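PDB 6MPR: malonate decarboxylase subunit alpha from Acinetobacter baumannii ATCC 17978, which probably acts as the acetyl-ACP:malonate ACP transferase, exchanging acetate for malonate on the carrier protein of malonate decarboxylase. Local coordinates for residues V41-T45 with Q46-K50; P176-E179 with D180-L184; Q128-D132 with G133-I137. One frame throughout, in Å; residues are numbered along the deposited sequence.

Overall arrangement
All three contacts are short turns at the ends of helices. Contacts 1 and 3 belong to the same parallel sheet, at its two outermost strands within this chain, with centres about 31 Å apart. Contact 1 leads from strand 42-43 into helix 48-55. Contact 3 does the reverse and passes from helix 125-131 to strand 136-140. Both are partly buried, and each joins backbone bonds to aliphatic contacts. Contact 2 also opens a helix, 181-189, but it is buried, and its centre lies about 13 Å from the centre of the chain. Its chemistry is more polar. Two carboxylates and a serine are held there by partners from other loops and helices.

Contact 1: V41-T45 with Q46-K50; sequences VVIPT and QDIIK
A tight turn from Pro44 to Asp47 carries the chain from edge strand 42-43 into helix 48-55. It is a strand-to-helix connection at one edge, within this chain, of the parallel sheet of an alpha/beta domain. Asp47 N gives a hydrogen bond to Pro44 O at 2.9 Å and closes the turn. Thr45 and Gln46 between them form a short 3-10 turn. One step on, Ile48 N reaches Thr45 O at 3.5 Å, but this bond is weak.

Asp47 and Gln46 both meet the Pro44 ring. Asp47 stands at the N-cap position, yet its carboxylate makes no capping bond. It turns back to the proline ring instead. Asp47 CG lies beside its own backbone N (chi1 -61°), and Asp47 OD2 comes 3.3 Å from both Pro44 CB and Pro44 CG. The two side chains cross obliquely. Gln46, modelled in two conformers, reaches the same ring in the one described. Its chain bends at chi2 (-86°), and its amide carbon CD lies 3.7 Å from Pro44 CB. OE1 of Gln46 is near Thr45 N, but the angle is too poor for a hydrogen bond.

A separate apolar contact joins Ile43 and Ile48. They meet through their terminal methyls, with CD1 to CD1 at 4.2 Å. Apart from this, Ile48 CG2 lies 3.5 Å from Thr45 O.

Val41 and Ile43 bond through their backbones to Val222 on strand 221-224. Thr45 OG1 adds a hydrogen bond to Val224 O, which ties the turn to that strand. Ile43 and Ile48 both rest on Val223. Helix 73-79 packs against the turn, with Phe74 touching Thr45 and Ile48, and Leu75 touching Ile48.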
# COMPACT_ATOMS: atom_id res chain seq x y z
N VAL A 41 13.39 -12.58 -28.55
CA VAL A 41 12.76 -11.55 -27.74
C VAL A 41 12.93 -10.16 -28.37
O VAL A 41 12.14 -9.25 -28.07
CB VAL A 41 13.36 -11.60 -26.32
CG1 VAL A 41 12.76 -10.56 -25.42
CG2 VAL A 41 13.18 -12.99 -25.71
N VAL A 42 13.91 -9.97 -29.24
CA VAL A 42 14.30 -8.63 -29.69
C VAL A 42 13.50 -8.25 -30.93
O VAL A 42 13.64 -8.88 -31.99
CB VAL A 42 15.81 -8.56 -29.97
CG1 VAL A 42 16.21 -7.15 -30.36
CG2 VAL A 42 16.61 -9.04 -28.76
N ILE A 43 12.69 -7.21 -30.81
CA ILE A 43 12.02 -6.60 -31.96
C ILE A 43 12.98 -5.63 -32.63
O ILE A 43 13.50 -4.73 -31.95
CB ILE A 43 10.76 -5.86 -31.52
CG1 ILE A 43 9.79 -6.76 -30.77
CG2 ILE A 43 10.10 -5.19 -32.72
CD1 ILE A 43 8.75 -5.94 -30.02
N PRO A 44 13.22 -5.74 -33.93
CA PRO A 44 13.99 -4.71 -34.63
C PRO A 44 13.30 -3.36 -34.49
O PRO A 44 12.08 -3.26 -34.58
CB PRO A 44 14.00 -5.19 -36.09
CG PRO A 44 13.74 -6.65 -35.99
CD PRO A 44 12.82 -6.83 -34.84
N THR A 45 14.10 -2.32 -34.23
CA THR A 45 13.54 -1.00 -33.97
C THR A 45 12.62 -0.56 -35.09
O THR A 45 11.53 -0.02 -34.85
CB THR A 45 14.68 0.00 -33.78
OG1 THR A 45 15.50 -0.46 -32.71
CG2 THR A 45 14.15 1.40 -33.44
N GLN A 46 13.00 -0.86 -36.33
CA GLN A 46 12.23 -0.42 -37.49
C GLN A 46 10.88 -1.11 -37.60
O GLN A 46 10.00 -0.62 -38.32
CB GLN A 46 13.05 -0.66 -38.76
CG GLN A 46 13.62 -2.07 -38.91
CD GLN A 46 14.97 -2.27 -38.21
OE1 GLN A 46 15.26 -1.64 -37.20
NE2 GLN A 46 15.79 -3.16 -38.76
N ASP A 47 10.68 -2.23 -36.90
CA ASP A 47 9.48 -3.04 -37.08
C ASP A 47 8.47 -2.91 -35.94
O ASP A 47 7.56 -3.73 -35.83
CB ASP A 47 9.86 -4.51 -37.24
CG ASP A 47 10.74 -4.75 -38.45
OD1 ASP A 47 10.54 -4.08 -39.49
OD2 ASP A 47 11.63 -5.61 -38.36
N ILE A 48 8.61 -1.88 -35.10
CA ILE A 48 7.81 -1.81 -33.88
C ILE A 48 6.33 -1.62 -34.18
O ILE A 48 5.48 -2.20 -33.50
CB ILE A 48 8.37 -0.69 -32.97
CG1 ILE A 48 7.64 -0.65 -31.61
CG2 ILE A 48 8.30 0.68 -33.65
CD1 ILE A 48 7.79 -1.91 -30.79
N ILE A 49 5.98 -0.83 -35.20
CA ILE A 49 4.57 -0.53 -35.44
C ILE A 49 3.82 -1.78 -35.88
O ILE A 49 2.73 -2.08 -35.38
CB ILE A 49 4.41 0.60 -36.47
CG1 ILE A 49 4.78 1.95 -35.83
CG2 ILE A 49 2.97 0.62 -37.00
CD1 ILE A 49 5.09 3.05 -36.83
N LYS A 50 4.40 -2.54 -36.81
CA LYS A 50 3.78 -3.78 -37.24
C LYS A 50 3.65 -4.76 -36.09
O LYS A 50 2.64 -5.46 -35.96
CB LYS A 50 4.58 -4.41 -38.39
CG LYS A 50 3.99 -5.70 -38.93
CD LYS A 50 2.76 -5.42 -39.80
CE LYS A 50 2.21 -6.69 -40.42
NZ LYS A 50 1.05 -6.40 -41.30

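Contact 2: P176-E179 with D180-L184; sequences PSTE and DSPAL
Thr178 to Ser181 form a type II' beta turn, closed by a hydrogen bond of 3.0 Å from Ser181 N to Thr178 O. Glu179 holds the first corner with positive phi (49°). Leu184 N bonds to Asp180 O as the chain enters helix 181-189.

On one side, Thr178 CG2 packs on the ring of Pro182, 3.6 Å from both CG and CD. CG2 points there because it is anti to the threonine N, while OG1 bonds back to Thr174 and Gly175. The two side chains meet at about a right angle.

Glu179 and Asp180 bring two carboxylates together. Glu179 OE1 and Asp180 OD1 are 4.0 Å apart, and the carboxylate planes differ by 61°. Arg350 NH1 makes salt bridges to both oxygens, which probably offsets their repulsion. Asp180 OD1 also touches Glu179 CB at 3.4 Å.

Loop residues add further bonds: Glu179 OE1 accepts from Gln69 N and Glu179 OE2 from Lys70 N. Ser181 OG bonds to Glu65 and Lys70. Tyr147, on helix 143-149, bonds Asp180 OD2 and packs on Ala183 and Leu184 of helix 181-189.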
# COMPACT_ATOMS: atom_id res chain seq x y z
N PRO A 176 18.14 3.63 -11.49
CA PRO A 176 17.53 4.74 -10.73
C PRO A 176 16.11 5.05 -11.16
O PRO A 176 15.34 5.57 -10.35
CB PRO A 176 18.47 5.92 -11.02
CG PRO A 176 19.79 5.27 -11.38
CD PRO A 176 19.44 3.98 -12.09
N SER A 177 15.73 4.73 -12.39
CA SER A 177 14.39 5.05 -12.87
C SER A 177 13.47 3.83 -12.88
O SER A 177 12.57 3.73 -13.73
CB SER A 177 14.46 5.69 -14.26
OG SER A 177 15.09 6.94 -14.14
N THR A 178 13.69 2.89 -11.95
CA THR A 178 12.80 1.75 -11.80
C THR A 178 11.34 2.20 -11.62
O THR A 178 10.44 1.71 -12.31
CB THR A 178 13.27 0.90 -10.62
OG1 THR A 178 14.55 0.30 -10.94
CG2 THR A 178 12.27 -0.21 -10.33
N GLU A 179 11.10 3.17 -10.73
CA GLU A 179 9.78 3.79 -10.57
C GLU A 179 8.65 2.77 -10.46
O GLU A 179 8.67 1.91 -9.57
CB GLU A 179 9.50 4.76 -11.73
CG GLU A 179 10.36 6.07 -11.65
CD GLU A 179 9.98 7.10 -12.73
OE1 GLU A 179 8.86 7.65 -12.69
OE2 GLU A 179 10.83 7.35 -13.62
N ASP A 180 7.64 2.89 -11.35
CA ASP A 180 6.45 2.04 -11.31
C ASP A 180 6.65 0.69 -11.97
O ASP A 180 5.78 -0.18 -11.81
CB ASP A 180 5.24 2.67 -12.04
CG ASP A 180 5.09 4.19 -11.83
OD1 ASP A 180 6.09 4.92 -11.78
OD2 ASP A 180 3.93 4.65 -11.80
N SER A 181 7.73 0.48 -12.71
CA SER A 181 7.76 -0.65 -13.64
C SER A 181 7.49 -2.00 -12.99
O SER A 181 6.69 -2.78 -13.55
CB SER A 181 9.09 -0.63 -14.41
OG SER A 181 9.15 0.55 -15.20
N PRO A 182 8.08 -2.36 -11.84
CA PRO A 182 7.80 -3.70 -11.29
C PRO A 182 6.33 -3.88 -10.92
O PRO A 182 5.79 -4.98 -11.09
CB PRO A 182 8.70 -3.77 -10.06
CG PRO A 182 9.75 -2.71 -10.27
CD PRO A 182 9.02 -1.61 -10.98
N ALA A 183 5.67 -2.83 -10.45
CA ALA A 183 4.26 -2.94 -10.06
C ALA A 183 3.36 -3.05 -11.28
O ALA A 183 2.29 -3.66 -11.19
CB ALA A 183 3.84 -1.73 -9.22
N LEU A 184 3.75 -2.45 -12.40
CA LEU A 184 2.93 -2.51 -13.61
C LEU A 184 3.13 -3.82 -14.37
O LEU A 184 2.19 -4.33 -14.99
CB LEU A 184 3.27 -1.34 -14.54
CG LEU A 184 3.15 0.08 -13.98
CD1 LEU A 184 3.65 1.12 -14.99
CD2 LEU A 184 1.71 0.38 -13.54

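Contact 3: Q128-D132 with G133-I137; sequences QLIED and GLLEI
Leu129 faces two leucines from the chain that follows its helix. Against Leu135 it stands at about a right angle, and the two CB atoms are 3.7 Å apart. Their CD1 methyls also meet, at a longer distance. Against Leu134 it lies at a slant, with Leu129 CD2 at 4.1 Å from Leu134 CD1. Leu135 has CG anti to its backbone N (chi1 -173°). This sends the side chain between the two helix residues, CD1 to Leu129 and CD2 to Ile130.

Ile130 meets Leu135 obliquely, with Ile130 CG1 at 3.7 Å from Leu135 CD2. The end of the isoleucine goes further. Its CD1 reaches Ile137 CG1 at 3.5 Å, tighter than usual carbon contact, and these two side chains stand at about a right angle.

The backbone that sets up these meetings is a Schellman motif at the C-terminal end of helix 125-131. Gly133 has positive phi (76°) and turns the chain back. Leu134 N bonds to Leu129 O at 2.9 Å, and Gly133 N bonds to Ile130 O at the same length. The pairing of Leu129 with Leu134 is the apolar contact commonly found across this motif. Leu135 N adds a weak bond to Leu129 O, which therefore has two donors.

Leu135 O faces the helix again. It takes a CA-H contact from Ile130, and a water donates to both Leu135 O and Ile130 O. Beyond the turn, strand 136-140 pairs with strand 111-116 at the sheet edge within this chain, through backbone bonds between Glu136 and both Arg112 and Leu114. Ile137 touches Phe116 there. Phe106 of helix 100-107 packs on both Leu129 and Leu135.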
# COMPACT_ATOMS: atom_id res chain seq x y z
N GLN A 128 -11.38 18.64 -23.00
CA GLN A 128 -11.88 18.88 -24.35
C GLN A 128 -12.15 17.56 -25.07
O GLN A 128 -13.12 17.45 -25.83
CB GLN A 128 -10.88 19.74 -25.14
CG GLN A 128 -11.38 20.20 -26.52
CD GLN A 128 -12.63 21.08 -26.46
OE1 GLN A 128 -13.60 20.84 -27.18
NE2 GLN A 128 -12.60 22.11 -25.62
N LEU A 129 -11.31 16.54 -24.85
CA LEU A 129 -11.56 15.24 -25.48
C LEU A 129 -12.81 14.59 -24.91
O LEU A 129 -13.56 13.92 -25.64
CB LEU A 129 -10.35 14.32 -25.31
CG LEU A 129 -9.14 14.67 -26.19
CD1 LEU A 129 -7.91 13.89 -25.75
CD2 LEU A 129 -9.46 14.45 -27.67
N ILE A 130 -13.07 14.77 -23.62
CA ILE A 130 -14.32 14.28 -23.03
C ILE A 130 -15.51 14.99 -23.66
O ILE A 130 -16.49 14.35 -24.08
CB ILE A 130 -14.31 14.46 -21.50
CG1 ILE A 130 -13.33 13.48 -20.86
CG2 ILE A 130 -15.71 14.28 -20.94
CD1 ILE A 130 -12.88 13.90 -19.43
N GLU A 131 -15.46 16.32 -23.73
CA GLU A 131 -16.55 17.08 -24.33
C GLU A 131 -16.79 16.68 -25.77
O GLU A 131 -17.93 16.70 -26.24
CB GLU A 131 -16.27 18.58 -24.23
CG GLU A 131 -17.30 19.46 -24.91
CD GLU A 131 -16.88 20.92 -24.96
OE1 GLU A 131 -16.67 21.51 -23.88
OE2 GLU A 131 -16.75 21.47 -26.08
N ASP A 132 -15.73 16.30 -26.49
CA ASP A 132 -15.85 15.89 -27.88
C ASP A 132 -16.19 14.41 -28.03
O ASP A 132 -16.31 13.94 -29.17
CB ASP A 132 -14.56 16.21 -28.65
CG ASP A 132 -14.37 17.70 -28.87
OD1 ASP A 132 -15.37 18.45 -28.85
OD2 ASP A 132 -13.22 18.14 -29.06
N GLY A 133 -16.36 13.68 -26.93
CA GLY A 133 -16.76 12.29 -27.02
C GLY A 133 -15.68 11.32 -27.43
O GLY A 133 -15.99 10.17 -27.75
N LEU A 134 -14.41 11.73 -27.41
CA LEU A 134 -13.31 10.88 -27.82
C LEU A 134 -12.59 10.21 -26.66
O LEU A 134 -11.78 9.31 -26.88
CB LEU A 134 -12.30 11.69 -28.65
CG LEU A 134 -12.87 12.21 -29.98
CD1 LEU A 134 -11.91 13.18 -30.64
CD2 LEU A 134 -13.21 11.06 -30.93
N LEU A 135 -12.87 10.63 -25.43
CA LEU A 135 -12.19 10.08 -24.26
C LEU A 135 -13.25 9.81 -23.20
O LEU A 135 -14.04 10.70 -22.88
CB LEU A 135 -11.12 11.06 -23.74
CG LEU A 135 -10.21 10.58 -22.60
CD1 LEU A 135 -8.84 11.26 -22.62
CD2 LEU A 135 -10.85 10.82 -21.24
N GLU A 136 -13.28 8.58 -22.69
CA GLU A 136 -14.22 8.16 -21.65
C GLU A 136 -13.41 7.88 -20.39
O GLU A 136 -12.65 6.91 -20.36
CB GLU A 136 -15.00 6.93 -22.09
CG GLU A 136 -15.86 7.14 -23.35
CD GLU A 136 -16.43 5.85 -23.94
OE1 GLU A 136 -16.35 4.78 -23.28
OE2 GLU A 136 -16.96 5.90 -25.07
N ILE A 137 -13.57 8.72 -19.37
CA ILE A 137 -12.86 8.51 -18.11
C ILE A 137 -13.47 7.33 -17.37
O ILE A 137 -14.70 7.24 -17.23
CB ILE A 137 -12.88 9.77 -17.23
CG1 ILE A 137 -12.10 10.89 -17.89
CG2 ILE A 137 -12.22 9.48 -15.89
CD1 ILE A 137 -10.60 10.74 -17.78
O HOH W 1 -16.46 11.37 -23.79